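Local coordinates for phosphoserine phosphatase RsbX (Bacillus subtilis, PDB 3W45), which dephosphorylates the protein RsbS and is a negative regulator of sigma-B activity, at residues G108-I113 / F151-D156; C40-G45 / T192-Q197; N18-S23 / T185-D190. One frame throughout, in Å; residues are numbered along the deposited sequence.

Interaction 1: residues G108-I113 / F151-D156. With CO (cobalt (II) ion), chain C.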
ATOM      1  N   GLY A 108      -2.618  -9.517  -6.186  1.00 16.16           N
ATOM      2  CA  GLY A 108      -2.598  -8.660  -7.374  1.00 16.54           C
ATOM      3  C   GLY A 108      -1.311  -7.858  -7.455  1.00 18.41           C
ATOM      4  O   GLY A 108      -0.287  -8.234  -6.867  1.00 19.63           O
ATOM      5  N   ASN A 109      -1.375  -6.723  -8.158  1.00 16.92           N
ATOM      6  CA  ASN A 109      -0.190  -5.990  -8.616  1.00 17.34           C
ATOM      7  C   ASN A 109       0.093  -4.685  -7.830  1.00 16.97           C
ATOM      8  O   ASN A 109       0.829  -3.803  -8.308  1.00 17.51           O
ATOM      9  CB  ASN A 109      -0.319  -5.692 -10.133  1.00 16.94           C
ATOM     10  CG  ASN A 109      -1.443  -4.689 -10.456  1.00 19.01           C
ATOM     11  OD1 ASN A 109      -2.300  -4.358  -9.614  1.00 17.42           O
ATOM     12  ND2 ASN A 109      -1.427  -4.189 -11.689  1.00 18.29           N
ATOM     13  N   VAL A 110      -0.478  -4.555  -6.637  1.00 15.59           N
ATOM     14  CA  VAL A 110      -0.089  -3.472  -5.755  1.00 15.53           C
ATOM     15  C   VAL A 110       1.180  -3.949  -5.058  1.00 17.15           C
ATOM     16  O   VAL A 110       1.161  -4.970  -4.372  1.00 18.76           O
ATOM     17  CB  VAL A 110      -1.191  -3.175  -4.747  1.00 15.98           C
ATOM     18  CG1 VAL A 110      -0.756  -2.077  -3.785  1.00 15.43           C
ATOM     19  CG2 VAL A 110      -2.408  -2.741  -5.502  1.00 16.74           C
ATOM     20  N   ARG A 111       2.269  -3.221  -5.228  1.00 16.09           N
ATOM     21  CA  ARG A 111       3.584  -3.710  -4.764  1.00 15.82           C
ATOM     22  C   ARG A 111       3.998  -3.142  -3.401  1.00 15.88           C
ATOM     23  O   ARG A 111       3.646  -2.008  -3.066  1.00 16.15           O
ATOM     24  CB  ARG A 111       4.691  -3.358  -5.802  1.00 17.45           C
ATOM     25  CG  ARG A 111       4.421  -3.884  -7.260  1.00 18.95           C
ATOM     26  CD  ARG A 111       4.227  -5.397  -7.298  1.00 21.91           C
ATOM     27  NE  ARG A 111       5.440  -6.128  -6.896  1.00 22.14           N
ATOM     28  CZ  ARG A 111       6.427  -6.460  -7.731  1.00 26.89           C
ATOM     29  NH1 ARG A 111       6.354  -6.155  -9.024  1.00 25.21           N
ATOM     30  NH2 ARG A 111       7.497  -7.093  -7.279  1.00 24.67           N
ATOM     31  N   PHE A 112       4.830  -3.891  -2.685  1.00 15.52           N
ATOM     32  CA  PHE A 112       5.373  -3.463  -1.394  1.00 15.11           C
ATOM     33  C   PHE A 112       6.868  -3.760  -1.421  1.00 15.11           C
ATOM     34  O   PHE A 112       7.248  -4.853  -1.795  1.00 15.41           O
ATOM     35  CB  PHE A 112       4.727  -4.328  -0.319  1.00 13.78           C
ATOM     36  CG  PHE A 112       5.269  -4.146   1.080  1.00 15.27           C
ATOM     37  CD1 PHE A 112       5.501  -2.887   1.619  1.00 14.75           C
ATOM     38  CD2 PHE A 112       5.520  -5.269   1.886  1.00 17.21           C
ATOM     39  CE1 PHE A 112       5.988  -2.761   2.947  1.00 15.99           C
ATOM     40  CE2 PHE A 112       5.989  -5.134   3.204  1.00 17.83           C
ATOM     41  CZ  PHE A 112       6.220  -3.891   3.724  1.00 14.81           C
ATOM     42  N   ILE A 113       7.693  -2.802  -1.023  1.00 15.78           N
ATOM     43  CA  ILE A 113       9.136  -2.996  -0.935  1.00 15.75           C
ATOM     44  C   ILE A 113       9.535  -2.397   0.399  1.00 16.26           C
ATOM     45  O   ILE A 113       9.149  -1.259   0.705  1.00 16.01           O
ATOM     46  CB  ILE A 113       9.909  -2.228  -2.055  1.00 16.58           C
ATOM     47  CG1 ILE A 113       9.438  -2.655  -3.467  1.00 17.48           C
ATOM     48  CG2 ILE A 113      11.429  -2.519  -1.935  1.00 17.74           C
ATOM     49  CD1 ILE A 113       8.221  -1.913  -4.039  1.00 20.55           C
ATOM     50  N   PHE A 151       9.951   2.015   3.568  1.00 13.54           N
ATOM     51  CA  PHE A 151       9.130   1.143   2.670  1.00 11.95           C
ATOM     52  C   PHE A 151       8.244   1.960   1.764  1.00 12.54           C
ATOM     53  O   PHE A 151       7.983   3.130   2.032  1.00 13.08           O
ATOM     54  CB  PHE A 151       8.276   0.125   3.481  1.00 12.58           C
ATOM     55  CG  PHE A 151       7.182   0.741   4.324  1.00 10.75           C
ATOM     56  CD1 PHE A 151       5.937   1.075   3.767  1.00 13.78           C
ATOM     57  CD2 PHE A 151       7.396   0.984   5.684  1.00 13.75           C
ATOM     58  CE1 PHE A 151       4.943   1.630   4.551  1.00 14.70           C
ATOM     59  CE2 PHE A 151       6.403   1.548   6.482  1.00 14.86           C
ATOM     60  CZ  PHE A 151       5.187   1.881   5.910  1.00 14.78           C
ATOM     61  N   ILE A 152       7.750   1.321   0.722  1.00 12.99           N
ATOM     62  CA  ILE A 152       6.721   1.944  -0.123  1.00 13.50           C
ATOM     63  C   ILE A 152       5.688   0.859  -0.436  1.00 12.08           C
ATOM     64  O   ILE A 152       6.042  -0.298  -0.647  1.00 12.99           O
ATOM     65  CB  ILE A 152       7.323   2.504  -1.441  1.00 13.15           C
ATOM     66  CG1 ILE A 152       6.221   3.179  -2.286  1.00 15.37           C
ATOM     67  CG2 ILE A 152       8.057   1.384  -2.275  1.00 14.24           C
ATOM     68  CD1 ILE A 152       6.796   4.082  -3.417  1.00 14.50           C
ATOM     69  N   ILE A 153       4.421   1.263  -0.496  1.00 12.81           N
ATOM     70  CA  ILE A 153       3.380   0.480  -1.099  1.00 13.12           C
ATOM     71  C   ILE A 153       2.843   1.289  -2.251  1.00 13.01           C
ATOM     72  O   ILE A 153       2.485   2.424  -2.056  1.00 13.30           O
ATOM     73  CB  ILE A 153       2.230   0.160  -0.129  1.00 13.96           C
ATOM     74  CG1 ILE A 153       2.801  -0.569   1.075  1.00 15.94           C
ATOM     75  CG2 ILE A 153       1.139  -0.645  -0.865  1.00 13.47           C
ATOM     76  CD1 ILE A 153       1.754  -0.836   2.146  1.00 18.19           C
ATOM     77  N   HIS A 154       2.793   0.707  -3.441  1.00 12.73           N
ATOM     78  CA  HIS A 154       2.317   1.467  -4.594  1.00 14.02           C
ATOM     79  C   HIS A 154       1.442   0.716  -5.607  1.00 13.71           C
ATOM     80  O   HIS A 154       1.609  -0.496  -5.851  1.00 14.11           O
ATOM     81  CB  HIS A 154       3.508   2.132  -5.298  1.00 14.80           C
ATOM     82  CG  HIS A 154       4.365   1.198  -6.084  1.00 15.28           C
ATOM     83  ND1 HIS A 154       4.025   0.764  -7.347  1.00 15.49           N
ATOM     84  CD2 HIS A 154       5.578   0.657  -5.814  1.00 16.89           C
ATOM     85  CE1 HIS A 154       4.974  -0.032  -7.808  1.00 19.62           C
ATOM     86  NE2 HIS A 154       5.933  -0.110  -6.900  1.00 17.92           N
ATOM     87  N   THR A 155       0.531   1.452  -6.220  1.00 13.64           N
ATOM     88  CA  THR A 155      -0.250   0.869  -7.343  1.00 13.94           C
ATOM     89  C   THR A 155       0.539   0.836  -8.648  1.00 14.75           C
ATOM     90  O   THR A 155       1.606   1.438  -8.764  1.00 14.07           O
ATOM     91  CB  THR A 155      -1.564   1.592  -7.580  1.00 13.68           C
ATOM     92  OG1 THR A 155      -1.330   2.989  -7.846  1.00 16.14           O
ATOM     93  CG2 THR A 155      -2.492   1.455  -6.364  1.00 14.50           C
ATOM     94  N   ASP A 156      -0.003   0.142  -9.634  1.00 15.49           N
ATOM     95  CA  ASP A 156       0.694  -0.017 -10.930  1.00 16.65           C
ATOM     96  C   ASP A 156       0.835   1.275 -11.728  1.00 17.55           C
ATOM     97  O   ASP A 156       1.575   1.287 -12.701  1.00 18.58           O
ATOM     98  CB  ASP A 156       0.041  -1.129 -11.778  1.00 16.10           C
ATOM     99  CG  ASP A 156      -1.405  -0.805 -12.166  1.00 14.48           C
ATOM    100  OD1 ASP A 156      -1.929   0.268 -11.751  1.00 13.86           O
ATOM    101  OD2 ASP A 156      -2.042  -1.644 -12.822  1.00 15.03           O
TER
HETATM  102 CO    CO C 201      -3.800   1.014 -11.839  0.69 17.82          CO
HETATM  103  O   HOH W   1      -2.208  -1.462  -9.091  1.00 12.74           O
HETATM  104  O   HOH W   2      -4.305  -0.465 -13.340  1.00 14.98           O
HETATM  105  O   HOH W   3      -5.802   1.773 -12.358  1.00 16.06           O
HETATM  106  O   HOH W   4      -3.520   2.475 -10.471  1.00 14.62           O
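In one sheet of the PPM-type phosphatase beta sandwich, the antiparallel pairing of strands 111-115 and 150-154 runs straight into the metal site, where Asn-109 meets Asp-156. The strands hold a regular ladder: Arg-111 and His-154 form a hydrogen-bonded pair, Arg-111 N to His-154 O and His-154 N to Arg-111 O both 2.9 Å, and Ile-113 repeats it with Ile-152. The His-154 ring lies with one face under Arg-111 CB, whose distance to the ring centroid is 4.0 Å, 26° off the normal, a CH-pi contact. Its rotation is fixed by ND1, which donates almost straight (179°) to Thr-155 O at 2.9 Å. On the other sheet face, turned toward the second sheet of the sandwich, Phe-112 sets CD1 3.6 Å from Ile-153 CG1 and CE1 3.7 Å from Phe-151 CB. Phe-112 CG is anti to the backbone N (chi1 174°), which swings the ring toward the neighbouring strand. Past the ladder, Asn-109 ND2 donates to Asp-156 OD2 at 2.9 Å from above the carboxylate plane, while Asp-156 OD1 binds the cobalt ion at 2.0 Å. A water accepts from Asp-156 N and donates to Asn-109 OD1, bridging the same two residues a second time.

Interaction 2: residues C40-G45 / T192-Q197. With CO (cobalt (II) ion), chain C.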
ATOM      1  N   CYS A  40      -2.176  -0.035   7.218  1.00 17.61           N
ATOM      2  CA  CYS A  40      -2.409   0.656   5.985  1.00 18.42           C
ATOM      3  C   CYS A  40      -2.723  -0.299   4.849  1.00 17.19           C
ATOM      4  O   CYS A  40      -2.440  -1.505   4.927  1.00 18.17           O
ATOM      5  CB  CYS A  40      -1.282   1.613   5.675  1.00 19.89           C
ATOM      6  SG  CYS A  40       0.215   0.851   5.141  1.00 24.57           S
ATOM      7  N   ALA A  41      -3.319   0.259   3.807  1.00 15.38           N
ATOM      8  CA  ALA A  41      -3.769  -0.563   2.685  1.00 14.29           C
ATOM      9  C   ALA A  41      -3.824   0.292   1.458  1.00 14.44           C
ATOM     10  O   ALA A  41      -4.106   1.480   1.528  1.00 15.21           O
ATOM     11  CB  ALA A  41      -5.155  -1.164   2.976  1.00 16.07           C
ATOM     12  N   VAL A  42      -3.542  -0.315   0.323  1.00 12.95           N
ATOM     13  CA  VAL A  42      -3.682   0.378  -0.955  1.00 13.72           C
ATOM     14  C   VAL A  42      -4.392  -0.606  -1.890  1.00 13.42           C
ATOM     15  O   VAL A  42      -4.067  -1.799  -1.894  1.00 14.64           O
ATOM     16  CB  VAL A  42      -2.287   0.739  -1.516  1.00 12.30           C
ATOM     17  CG1 VAL A  42      -2.406   1.323  -2.904  1.00 15.34           C
ATOM     18  CG2 VAL A  42      -1.514   1.743  -0.590  1.00 14.20           C
ATOM     19  N   ALA A  43      -5.389  -0.114  -2.631  1.00 13.86           N
ATOM     20  CA  ALA A  43      -6.112  -0.947  -3.590  1.00 13.34           C
ATOM     21  C   ALA A  43      -6.322  -0.231  -4.919  1.00 13.48           C
ATOM     22  O   ALA A  43      -6.361   1.001  -4.980  1.00 14.04           O
ATOM     23  CB  ALA A  43      -7.472  -1.367  -2.993  1.00 13.38           C
ATOM     24  N   ASP A  44      -6.482  -1.018  -5.979  1.00 12.45           N
ATOM     25  CA  ASP A  44      -6.710  -0.499  -7.308  1.00 13.49           C
ATOM     26  C   ASP A  44      -7.889  -1.263  -7.855  1.00 14.56           C
ATOM     27  O   ASP A  44      -7.775  -2.473  -8.103  1.00 14.65           O
ATOM     28  CB  ASP A  44      -5.405  -0.746  -8.137  1.00 13.68           C
ATOM     29  CG  ASP A  44      -5.490  -0.209  -9.556  1.00 15.38           C
ATOM     30  OD1 ASP A  44      -6.586   0.249  -9.918  1.00 12.54           O
ATOM     31  OD2 ASP A  44      -4.444  -0.218 -10.263  1.00 16.03           O
ATOM     32  N   GLY A  45      -9.051  -0.598  -8.001  1.00 14.13           N
ATOM     33  CA  GLY A  45     -10.216  -1.288  -8.545  1.00 15.11           C
ATOM     34  C   GLY A  45     -10.124  -1.721 -10.010  1.00 15.92           C
ATOM     35  O   GLY A  45      -9.507  -1.051 -10.860  1.00 15.85           O
ATOM     36  N   THR A 192      -0.955   5.889  -6.880  1.00 15.84           N
ATOM     37  CA  THR A 192      -1.032   6.015  -5.426  1.00 14.42           C
ATOM     38  C   THR A 192       0.204   5.349  -4.802  1.00 14.50           C
ATOM     39  O   THR A 192       0.583   4.237  -5.191  1.00 13.87           O
ATOM     40  CB  THR A 192      -2.252   5.268  -4.877  1.00 15.36           C
ATOM     41  OG1 THR A 192      -3.454   5.773  -5.501  1.00 16.78           O
ATOM     42  CG2 THR A 192      -2.342   5.432  -3.347  1.00 16.11           C
ATOM     43  N   TYR A 193       0.815   6.019  -3.834  1.00 13.82           N
ATOM     44  CA  TYR A 193       1.845   5.350  -3.024  1.00 14.79           C
ATOM     45  C   TYR A 193       1.842   5.819  -1.575  1.00 14.98           C
ATOM     46  O   TYR A 193       1.495   6.970  -1.289  1.00 16.24           O
ATOM     47  CB  TYR A 193       3.227   5.475  -3.671  1.00 14.90           C
ATOM     48  CG  TYR A 193       3.787   6.870  -3.857  1.00 14.52           C
ATOM     49  CD1 TYR A 193       4.375   7.561  -2.792  1.00 16.54           C
ATOM     50  CD2 TYR A 193       3.812   7.448  -5.115  1.00 17.70           C
ATOM     51  CE1 TYR A 193       4.944   8.816  -2.981  1.00 18.10           C
ATOM     52  CE2 TYR A 193       4.390   8.690  -5.327  1.00 18.90           C
ATOM     53  CZ  TYR A 193       4.953   9.369  -4.260  1.00 18.62           C
ATOM     54  OH  TYR A 193       5.506  10.600  -4.494  1.00 23.26           O
ATOM     55  N   ILE A 194       2.181   4.898  -0.681  1.00 14.01           N
ATOM     56  CA  ILE A 194       2.380   5.228   0.723  1.00 14.86           C
ATOM     57  C   ILE A 194       3.849   4.965   1.017  1.00 14.45           C
ATOM     58  O   ILE A 194       4.336   3.874   0.703  1.00 16.20           O
ATOM     59  CB  ILE A 194       1.520   4.348   1.659  1.00 14.43           C
ATOM     60  CG1 ILE A 194       0.012   4.585   1.416  1.00 15.87           C
ATOM     61  CG2 ILE A 194       1.897   4.647   3.116  1.00 16.80           C
ATOM     62  CD1 ILE A 194      -0.861   3.749   2.389  1.00 17.06           C
ATOM     63  N   LEU A 195       4.536   5.964   1.582  1.00 13.76           N
ATOM     64  CA  LEU A 195       5.933   5.807   2.026  1.00 14.16           C
ATOM     65  C   LEU A 195       5.992   5.817   3.543  1.00 14.56           C
ATOM     66  O   LEU A 195       5.247   6.567   4.197  1.00 15.31           O
ATOM     67  CB  LEU A 195       6.782   6.986   1.500  1.00 15.85           C
ATOM     68  CG  LEU A 195       7.023   7.073  -0.005  1.00 17.38           C
ATOM     69  CD1 LEU A 195       7.568   8.457  -0.294  1.00 16.68           C
ATOM     70  CD2 LEU A 195       8.040   6.022  -0.442  1.00 21.42           C
ATOM     71  N   GLY A 196       6.885   5.006   4.116  1.00 13.68           N
ATOM     72  CA  GLY A 196       7.112   5.071   5.556  1.00 13.36           C
ATOM     73  C   GLY A 196       8.582   4.972   5.863  1.00 13.42           C
ATOM     74  O   GLY A 196       9.343   4.303   5.143  1.00 13.98           O
ATOM     75  N   GLN A 197       8.993   5.696   6.902  1.00 13.27           N
ATOM     76  CA  GLN A 197      10.332   5.641   7.469  1.00 14.01           C
ATOM     77  C   GLN A 197      10.156   5.244   8.934  1.00 15.01           C
ATOM     78  O   GLN A 197       9.433   5.927   9.698  1.00 15.22           O
ATOM     79  CB  GLN A 197      11.056   7.002   7.328  1.00 14.34           C
ATOM     80  CG  GLN A 197      12.412   6.994   7.988  1.00 16.50           C
ATOM     81  CD  GLN A 197      13.195   8.279   7.744  1.00 19.95           C
ATOM     82  OE1 GLN A 197      12.667   9.382   7.872  1.00 19.77           O
ATOM     83  NE2 GLN A 197      14.465   8.132   7.439  1.00 22.65           N
TER
HETATM   84 CO    CO C 201      -3.800   1.014 -11.839  0.69 17.82          CO
HETATM   85  O   HOH W   3      -5.802   1.773 -12.358  1.00 16.06           O
HETATM   86  O   HOH W   4      -3.520   2.475 -10.471  1.00 14.62           O
HETATM   87  O   HOH W   2      -4.305  -0.465 -13.340  1.00 14.98           O
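Ile-194 pushes its CD1 methyl between Cys-40 and Val-42, 3.9 Å from Cys-40 CB and 3.7 Å from Val-42 CG2. With CG1 anti to its carbonyl carbon (chi1 -63°) and the chain extended at chi2 (-178°), the methyl stands at the far end of the side chain, where it reaches the opposing strand. Val-42 divides its branches: CG2 takes Ile-194, while CG1 lies 4.1 Å from Thr-192 CG2, and in both pairs the side chains run antiparallel alongside each other. No hydrogen bond joins the segments. Their axes approach to 8.2 Å, and the N-to-C directions differ by 162°, the geometry of face-to-face packing between the two antiparallel sheets of a PP2C-type beta sandwich, with strand 37-45 in one and strand 191-198 in the other. The five touching residues are all buried. Thr-192 turns its methyl to this interior, whereas its OG1 is hydrogen-bonded to Asp-27 and Gln-16. Farther along strand 37-45, Asp-44 leaves the apolar layer: its OD2 binds the cobalt ion at 2.1 Å, and its OD1 lies 3.0 Å from a metal-bound water that has more acceptors within reach than protons to give.

Interaction 3: residues N18-S23 / T185-D190. With CO (cobalt (II) ion), chain C.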
ATOM      1  N   ASN A  18      -4.788  11.391  -9.974  1.00 20.84           N
ATOM      2  CA  ASN A  18      -5.589  10.697 -10.987  1.00 21.64           C
ATOM      3  C   ASN A  18      -4.892  10.638 -12.318  1.00 21.38           C
ATOM      4  O   ASN A  18      -4.099  11.534 -12.644  1.00 21.67           O
ATOM      5  CB  ASN A  18      -6.909  11.425 -11.222  1.00 21.94           C
ATOM      6  CG  ASN A  18      -7.849  11.350 -10.034  1.00 26.07           C
ATOM      7  OD1 ASN A  18      -7.491  10.882  -8.957  1.00 28.61           O
ATOM      8  ND2 ASN A  18      -9.075  11.834 -10.228  1.00 30.20           N
ATOM      9  N   LYS A  19      -5.211   9.608 -13.096  1.00 21.01           N
ATOM     10  CA  LYS A  19      -4.903   9.589 -14.527  1.00 21.92           C
ATOM     11  C   LYS A  19      -5.267  10.925 -15.142  1.00 23.26           C
ATOM     12  O   LYS A  19      -6.264  11.515 -14.744  1.00 21.80           O
ATOM     13  CB  LYS A  19      -5.718   8.520 -15.240  1.00 21.32           C
ATOM     14  CG  LYS A  19      -5.488   8.510 -16.767  1.00 21.67           C
ATOM     15  CD  LYS A  19      -6.118   7.284 -17.370  1.00 23.09           C
ATOM     16  CE  LYS A  19      -5.929   7.257 -18.877  1.00 25.57           C
ATOM     17  NZ  LYS A  19      -6.691   6.138 -19.483  1.00 30.14           N
ATOM     18  N   GLU A  20      -4.448  11.384 -16.091  1.00 24.44           N
ATOM     19  CA  GLU A  20      -4.691  12.655 -16.779  1.00 26.81           C
ATOM     20  C   GLU A  20      -6.104  12.712 -17.363  1.00 25.53           C
ATOM     21  O   GLU A  20      -6.503  11.800 -18.072  1.00 26.08           O
ATOM     22  CB  GLU A  20      -3.670  12.844 -17.908  1.00 27.92           C
ATOM     23  CG  GLU A  20      -3.616  14.272 -18.460  1.00 33.22           C
ATOM     24  CD  GLU A  20      -3.137  15.286 -17.405  1.00 39.92           C
ATOM     25  OE1 GLU A  20      -1.987  15.137 -16.911  1.00 43.24           O
ATOM     26  OE2 GLU A  20      -3.906  16.225 -17.076  1.00 41.96           O
ATOM     27  N   GLY A  21      -6.850  13.760 -17.043  1.00 26.08           N
ATOM     28  CA  GLY A  21      -8.227  13.909 -17.557  1.00 26.11           C
ATOM     29  C   GLY A  21      -9.307  13.070 -16.905  1.00 26.91           C
ATOM     30  O   GLY A  21     -10.468  13.088 -17.344  1.00 28.11           O
ATOM     31  N   LYS A  22      -8.971  12.343 -15.843  1.00 24.75           N
ATOM     32  CA  LYS A  22      -9.909  11.370 -15.289  1.00 24.46           C
ATOM     33  C   LYS A  22     -10.459  11.915 -13.976  1.00 24.35           C
ATOM     34  O   LYS A  22      -9.706  12.260 -13.079  1.00 24.18           O
ATOM     35  CB  LYS A  22      -9.232   9.990 -15.167  1.00 25.50           C
ATOM     36  CG  LYS A  22     -10.096   8.825 -14.613  1.00 27.46           C
ATOM     37  CD  LYS A  22      -9.191   7.736 -13.972  1.00 30.14           C
ATOM     38  CE  LYS A  22      -9.891   6.402 -13.945  1.00 30.77           C
ATOM     39  NZ  LYS A  22      -8.927   5.343 -13.538  1.00 32.09           N
ATOM     40  N   SER A  23     -11.779  12.059 -13.898  1.00 23.95           N
ATOM     41  CA  SER A  23     -12.408  12.635 -12.719  1.00 24.52           C
ATOM     42  C   SER A  23     -12.460  11.719 -11.489  1.00 24.36           C
ATOM     43  O   SER A  23     -12.230  12.191 -10.370  1.00 24.85           O
ATOM     44  CB  SER A  23     -13.819  13.174 -13.039  1.00 24.94           C
ATOM     45  OG  SER A  23     -14.462  13.517 -11.832  1.00 27.50           O
ATOM     46  N   THR A 185       4.794  12.438 -13.593  1.00 32.61           N
ATOM     47  CA  THR A 185       4.392  13.548 -14.480  1.00 34.78           C
ATOM     48  C   THR A 185       3.524  13.096 -15.663  1.00 35.24           C
ATOM     49  O   THR A 185       2.686  13.861 -16.130  1.00 35.80           O
ATOM     50  CB  THR A 185       5.606  14.412 -14.968  1.00 34.66           C
ATOM     51  OG1 THR A 185       6.547  13.572 -15.644  1.00 36.36           O
ATOM     52  CG2 THR A 185       6.307  15.109 -13.790  1.00 35.53           C
ATOM     53  N   SER A 186       3.695  11.861 -16.132  1.00 36.09           N
ATOM     54  CA  SER A 186       2.909  11.368 -17.272  1.00 37.20           C
ATOM     55  C   SER A 186       1.402  11.122 -16.983  1.00 37.17           C
ATOM     56  O   SER A 186       0.552  11.379 -17.847  1.00 37.69           O
ATOM     57  CB  SER A 186       3.546  10.119 -17.886  1.00 37.36           C
ATOM     58  OG  SER A 186       3.661   9.061 -16.946  1.00 39.64           O
ATOM     59  N   ARG A 187       1.080  10.620 -15.782  1.00 36.27           N
ATOM     60  CA  ARG A 187      -0.313  10.313 -15.377  1.00 34.49           C
ATOM     61  C   ARG A 187      -1.065   9.402 -16.373  1.00 32.56           C
ATOM     62  O   ARG A 187      -2.247   9.636 -16.651  1.00 31.68           O
ATOM     63  CB  ARG A 187      -1.118  11.607 -15.087  1.00 35.28           C
ATOM     64  CG  ARG A 187      -0.406  12.640 -14.173  1.00 36.42           C
ATOM     65  CD  ARG A 187      -1.160  13.964 -14.094  1.00 40.76           C
ATOM     66  NE  ARG A 187      -2.562  13.749 -13.751  1.00 42.20           N
ATOM     67  CZ  ARG A 187      -3.374  14.655 -13.210  1.00 42.18           C
ATOM     68  NH1 ARG A 187      -2.923  15.870 -12.933  1.00 43.43           N
ATOM     69  NH2 ARG A 187      -4.632  14.334 -12.925  1.00 38.67           N
ATOM     70  N   LYS A 188      -0.388   8.367 -16.901  1.00 29.55           N
ATOM     71  CA  LYS A 188      -1.034   7.353 -17.757  1.00 27.07           C
ATOM     72  C   LYS A 188      -2.099   6.524 -17.017  1.00 25.04           C
ATOM     73  O   LYS A 188      -2.995   5.941 -17.629  1.00 24.77           O
ATOM     74  CB  LYS A 188       0.003   6.359 -18.291  1.00 28.17           C
ATOM     75  CG  LYS A 188      -0.282   5.836 -19.693  1.00 32.51           C
ATOM     76  CD  LYS A 188      -0.016   6.940 -20.758  1.00 36.75           C
ATOM     77  CE  LYS A 188       1.447   7.424 -20.727  1.00 39.66           C
ATOM     78  NZ  LYS A 188       1.599   8.835 -21.224  1.00 39.32           N
ATOM     79  N   ASP A 189      -1.948   6.408 -15.693  1.00 21.72           N
ATOM     80  CA  ASP A 189      -2.926   5.700 -14.873  1.00 19.55           C
ATOM     81  C   ASP A 189      -3.046   6.453 -13.565  1.00 17.81           C
ATOM     82  O   ASP A 189      -2.213   7.312 -13.269  1.00 18.08           O
ATOM     83  CB  ASP A 189      -2.408   4.263 -14.611  1.00 18.57           C
ATOM     84  CG  ASP A 189      -3.436   3.375 -13.898  1.00 17.92           C
ATOM     85  OD1 ASP A 189      -4.643   3.738 -13.826  1.00 17.16           O
ATOM     86  OD2 ASP A 189      -3.032   2.296 -13.416  1.00 16.27           O
ATOM     87  N   ASP A 190      -4.086   6.157 -12.783  1.00 17.76           N
ATOM     88  CA  ASP A 190      -4.083   6.591 -11.363  1.00 17.25           C
ATOM     89  C   ASP A 190      -2.806   6.105 -10.693  1.00 17.14           C
ATOM     90  O   ASP A 190      -2.341   4.999 -10.983  1.00 17.97           O
ATOM     91  CB  ASP A 190      -5.283   6.027 -10.605  1.00 17.33           C
ATOM     92  CG  ASP A 190      -6.614   6.442 -11.233  1.00 18.26           C
ATOM     93  OD1 ASP A 190      -6.701   7.576 -11.752  1.00 20.55           O
ATOM     94  OD2 ASP A 190      -7.557   5.621 -11.246  1.00 18.78           O
TER
HETATM   95 CO    CO C 201      -3.800   1.014 -11.839  0.69 17.82          CO
HETATM   96  O   HOH W   5      -0.569  13.985 -18.809  1.00 40.66           O
HETATM   97  O   HOH W   6      -6.821   4.335 -15.413  1.00 24.41           O
HETATM   98  O   HOH W   3      -5.802   1.773 -12.358  1.00 16.06           O
HETATM   99  O   HOH W   4      -3.520   2.475 -10.471  1.00 14.62           O
HETATM  100  O   HOH W   2      -4.305  -0.465 -13.340  1.00 14.98           O
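Asp-190 and Arg-187 reach from the 185-190 loop into a type II beta turn, Lys-19 to Lys-22, and make the close-fitting part of this contact. Asp-190 OD1 receives Lys-19 N at 2.9 Å, on the anti side of the carboxylate and nearly straight (170°). Its other oxygen, OD2, forms a salt bridge with Lys-22 NZ at 2.7 Å, the ammonium coming from above the carboxylate plane, and also accepts from Gly-26 N. Lys-22 gets there because its chain stays extended beyond CG. Three donors therefore grip the one buried side chain of the contact. Beside it, Glu-20 N donates to Arg-187 O at 2.9 Å. Asn-18 O sits at the edge of the Arg-187 guanidinium, taking weak bonds from both NE and NH2. The turn is closed by Lys-22 N to Lys-19 O (3.0 Å), and Asn-18 ND2 adds a bond to Lys-22 O.

The outer side is looser. Glu-20 lies over one face of the guanidinium; its OE1 is 3.5 Å from Arg-187 NE but displaced from the plane of the guanidinium, so the attraction is of charges, without an N-H directed at it. A water bridges that oxygen to Ser-186 O. Lys-19 lays its methylenes along the loop, CD 3.4 Å from Lys-188 O.

Toward the metal, Asp-189 OD2 binds the cobalt ion at 2.2 Å, while OD1 accepts from a water that links it to Lys-22 NZ and probably from a metal-bound water shared with Asp-44 OD1. Asp-190 O accepts from another cobalt water. The turn follows strand 10-17 and precedes strand 27-33, and the 185-190 loop leads from helix 173-179 into strand 191-198, the neighbour of strand 10-17 in its sheet; the contact thus ties together two loops at the metal-bearing end of the sandwich.

In the fold
The cobalt ion is where the three contacts converge: Asp-156 of interaction 1, Asp-44 of interaction 2 and Asp-189 of interaction 3 each give it one oxygen, and three waters complete its six ligands. Asp-156 OD1 and Asp-189 OD2 lie 2.8 Å apart, like charges brought together by the metal. Interactions 1 and 2, with centres about 7 Å apart, share a sheet: Phe-151 N to Gly-196 O and Ile-153 O to Ile-194 N, both 2.8 Å, are probable hydrogen bonds. Interaction 3 has its centre about 18 Å from that of interaction 1, at the surface. Metal-binding aspartates of this kind are characteristic of PPM phosphatase active sites.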